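Local structure of transcriptional regulator (3E7Q) at residues 90-95 with 142-147. The protein probably binds DNA through a helix-turn-helix domain and acts as a transcriptional repressor of the TetR family. Numbering follows the deposited sequence.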
loop_
_atom_site.group_PDB
_atom_site.type_symbol
_atom_site.label_atom_id
_atom_site.label_comp_id
_atom_site.label_asym_id
_atom_site.label_seq_id
_atom_site.Cartn_x
_atom_site.Cartn_y
_atom_site.Cartn_z
ATOM N N PRO B 90 -9.604 2.273 -25.145
ATOM C CA PRO B 90 -9.038 0.943 -25.382
ATOM C C PRO B 90 -7.614 0.733 -24.777
ATOM O O PRO B 90 -7.355 -0.332 -24.230
ATOM C CB PRO B 90 -9.054 0.814 -26.902
ATOM C CG PRO B 90 -10.092 1.750 -27.366
ATOM C CD PRO B 90 -9.934 2.933 -26.405
ATOM N N ARG B 91 -6.764 1.765 -24.848
ATOM C CA ARG B 91 -5.437 1.809 -24.207
ATOM C C ARG B 91 -5.511 1.745 -22.665
ATOM O O ARG B 91 -4.758 0.993 -22.036
ATOM C CB ARG B 91 -4.665 3.076 -24.608
ATOM C CG ARG B 91 -4.359 3.243 -26.072
ATOM C CD ARG B 91 -3.454 4.442 -26.371
ATOM N NE ARG B 91 -2.667 4.143 -27.564
ATOM C CZ ARG B 91 -2.156 5.056 -28.411
ATOM N NH1 ARG B 91 -2.294 6.369 -28.187
ATOM N NH2 ARG B 91 -1.492 4.666 -29.515
ATOM N N LEU B 92 -6.417 2.514 -22.060
ATOM C CA LEU B 92 -6.652 2.398 -20.614
ATOM C C LEU B 92 -7.159 0.975 -20.218
ATOM O O LEU B 92 -6.692 0.424 -19.236
ATOM C CB LEU B 92 -7.631 3.463 -20.063
ATOM C CG LEU B 92 -7.141 4.907 -19.912
ATOM C CD1 LEU B 92 -8.294 5.795 -19.710
ATOM C CD2 LEU B 92 -6.068 5.083 -18.804
ATOM N N SER B 93 -8.115 0.431 -20.964
ATOM C CA SER B 93 -8.615 -0.940 -20.729
ATOM C C SER B 93 -7.570 -1.987 -20.844
ATOM O O SER B 93 -7.587 -2.928 -20.086
ATOM C CB SER B 93 -9.743 -1.294 -21.695
ATOM O OG SER B 93 -10.697 -0.289 -21.572
ATOM N N ALA B 94 -6.668 -1.838 -21.795
ATOM C CA ALA B 94 -5.566 -2.766 -21.923
ATOM C C ALA B 94 -4.645 -2.619 -20.701
ATOM O O ALA B 94 -4.285 -3.612 -20.125
ATOM C CB ALA B 94 -4.815 -2.556 -23.239
ATOM N N PHE B 95 -4.291 -1.393 -20.306
ATOM C CA PHE B 95 -3.583 -1.121 -19.046
ATOM C C PHE B 95 -4.221 -1.812 -17.842
ATOM O O PHE B 95 -3.533 -2.468 -17.116
ATOM C CB PHE B 95 -3.510 0.371 -18.779
ATOM C CG PHE B 95 -2.529 0.780 -17.721
ATOM C CD1 PHE B 95 -1.257 1.282 -18.070
ATOM C CD2 PHE B 95 -2.901 0.808 -16.350
ATOM C CE1 PHE B 95 -0.344 1.704 -17.057
ATOM C CE2 PHE B 95 -2.006 1.204 -15.380
ATOM C CZ PHE B 95 -0.725 1.639 -15.733
ATOM N N VAL B 142 -0.607 9.885 -17.538
ATOM C CA VAL B 142 -0.962 11.243 -17.952
ATOM C C VAL B 142 -1.092 11.380 -19.451
ATOM O O VAL B 142 -1.954 12.125 -19.883
ATOM C CB VAL B 142 -0.158 12.492 -17.354
ATOM C CG1 VAL B 142 0.620 12.213 -16.094
ATOM C CG2 VAL B 142 0.612 13.315 -18.461
ATOM N N GLY B 143 -0.248 10.677 -20.228
ATOM C CA GLY B 143 -0.305 10.730 -21.695
ATOM C C GLY B 143 -1.628 10.223 -22.229
ATOM O O GLY B 143 -2.201 10.790 -23.176
ATOM N N VAL B 144 -2.135 9.131 -21.656
ATOM C CA VAL B 144 -3.410 8.598 -22.135
ATOM C C VAL B 144 -4.631 9.387 -21.575
ATOM O O VAL B 144 -5.624 9.518 -22.252
ATOM C CB VAL B 144 -3.502 7.008 -22.082
ATOM C CG1 VAL B 144 -2.952 6.425 -20.885
ATOM C CG2 VAL B 144 -4.952 6.546 -22.264
ATOM N N LEU B 145 -4.530 9.949 -20.372
ATOM C CA LEU B 145 -5.577 10.788 -19.818
ATOM C C LEU B 145 -5.700 12.095 -20.585
ATOM O O LEU B 145 -6.803 12.613 -20.717
ATOM C CB LEU B 145 -5.368 11.024 -18.354
ATOM C CG LEU B 145 -5.574 9.772 -17.508
ATOM C CD1 LEU B 145 -5.095 10.042 -16.111
ATOM C CD2 LEU B 145 -7.044 9.378 -17.568
ATOM N N ARG B 146 -4.575 12.562 -21.135
ATOM C CA ARG B 146 -4.573 13.692 -22.048
ATOM C C ARG B 146 -5.184 13.406 -23.371
ATOM O O ARG B 146 -5.879 14.252 -23.892
ATOM C CB ARG B 146 -3.182 14.168 -22.321
ATOM C CG ARG B 146 -2.671 14.887 -21.129
ATOM C CD ARG B 146 -1.460 15.674 -21.440
ATOM N NE ARG B 146 -1.197 16.446 -20.262
ATOM C CZ ARG B 146 0.006 16.741 -19.830
ATOM N NH1 ARG B 146 1.066 16.314 -20.508
ATOM N NH2 ARG B 146 0.127 17.428 -18.693
ATOM N N GLN B 147 -4.886 12.246 -23.928
ATOM C CA GLN B 147 -5.600 11.758 -25.126
ATOM C C GLN B 147 -7.101 11.711 -24.865
ATOM O O GLN B 147 -7.873 12.262 -25.619
ATOM C CB GLN B 147 -5.070 10.362 -25.483
ATOM C CG GLN B 147 -5.246 10.007 -26.891
ATOM C CD GLN B 147 -4.976 8.542 -27.205
ATOM O OE1 GLN B 147 -4.492 7.782 -26.383
ATOM N NE2 GLN B 147 -5.281 8.167 -28.408
#
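Leu92 packs against Val144 where two helices of the all-helical TetR-type C-terminal domain, 88-99 and 124-152, run roughly antiparallel. The axes of segments 90-95 and 142-147 come within 10.3 Å, at 146° between their N-to-C directions. The closest apolar touch is Leu92 CG to Val144 CG2, at 3.6 Å. Leu92 CD2 lies against both methyls of Val144, and the two side chains meet at a slant. Val144 CG2 stands anti to the backbone N, which carries this methyl across to Leu92. It also reaches Arg91 CB, at 4.2 Å. Leu145 adds a looser touch, with its CD2 4.4 Å from Leu92 CD1.

Beside this apolar patch lies a hydrogen bond between side chains. Arg91 stretches out from CG to NE, and Gln147, extended beyond CG, crosses it at about a right angle. Arg91 NH1 donates to Gln147 OE1 over 3.2 Å, and OE1 sits at the guanidinium edge. The donor stands above the amide's carbonyl plane, 45° out of it. The aliphatic part of Arg91 also approaches the amide, with CD 3.5 Å from Gln147 OE1.

Outside the two segments, Leu92 also touches Leu166 of helix 159-179 and Leu141 and Leu148 of helix 124-152, and it is buried. Ile81 of helix 58-82 touches Arg91. The other end of the Gln147 amide is held by the chain just before helix 88-99: NE2 is hydrogen-bonded to Gly86 O. This second bond probably helps fix the amide's rotation, with OE1 turned to Arg91 NH1. The Arg91 NH1 to Gln147 OE1 bond bends to 152° at the hydrogen.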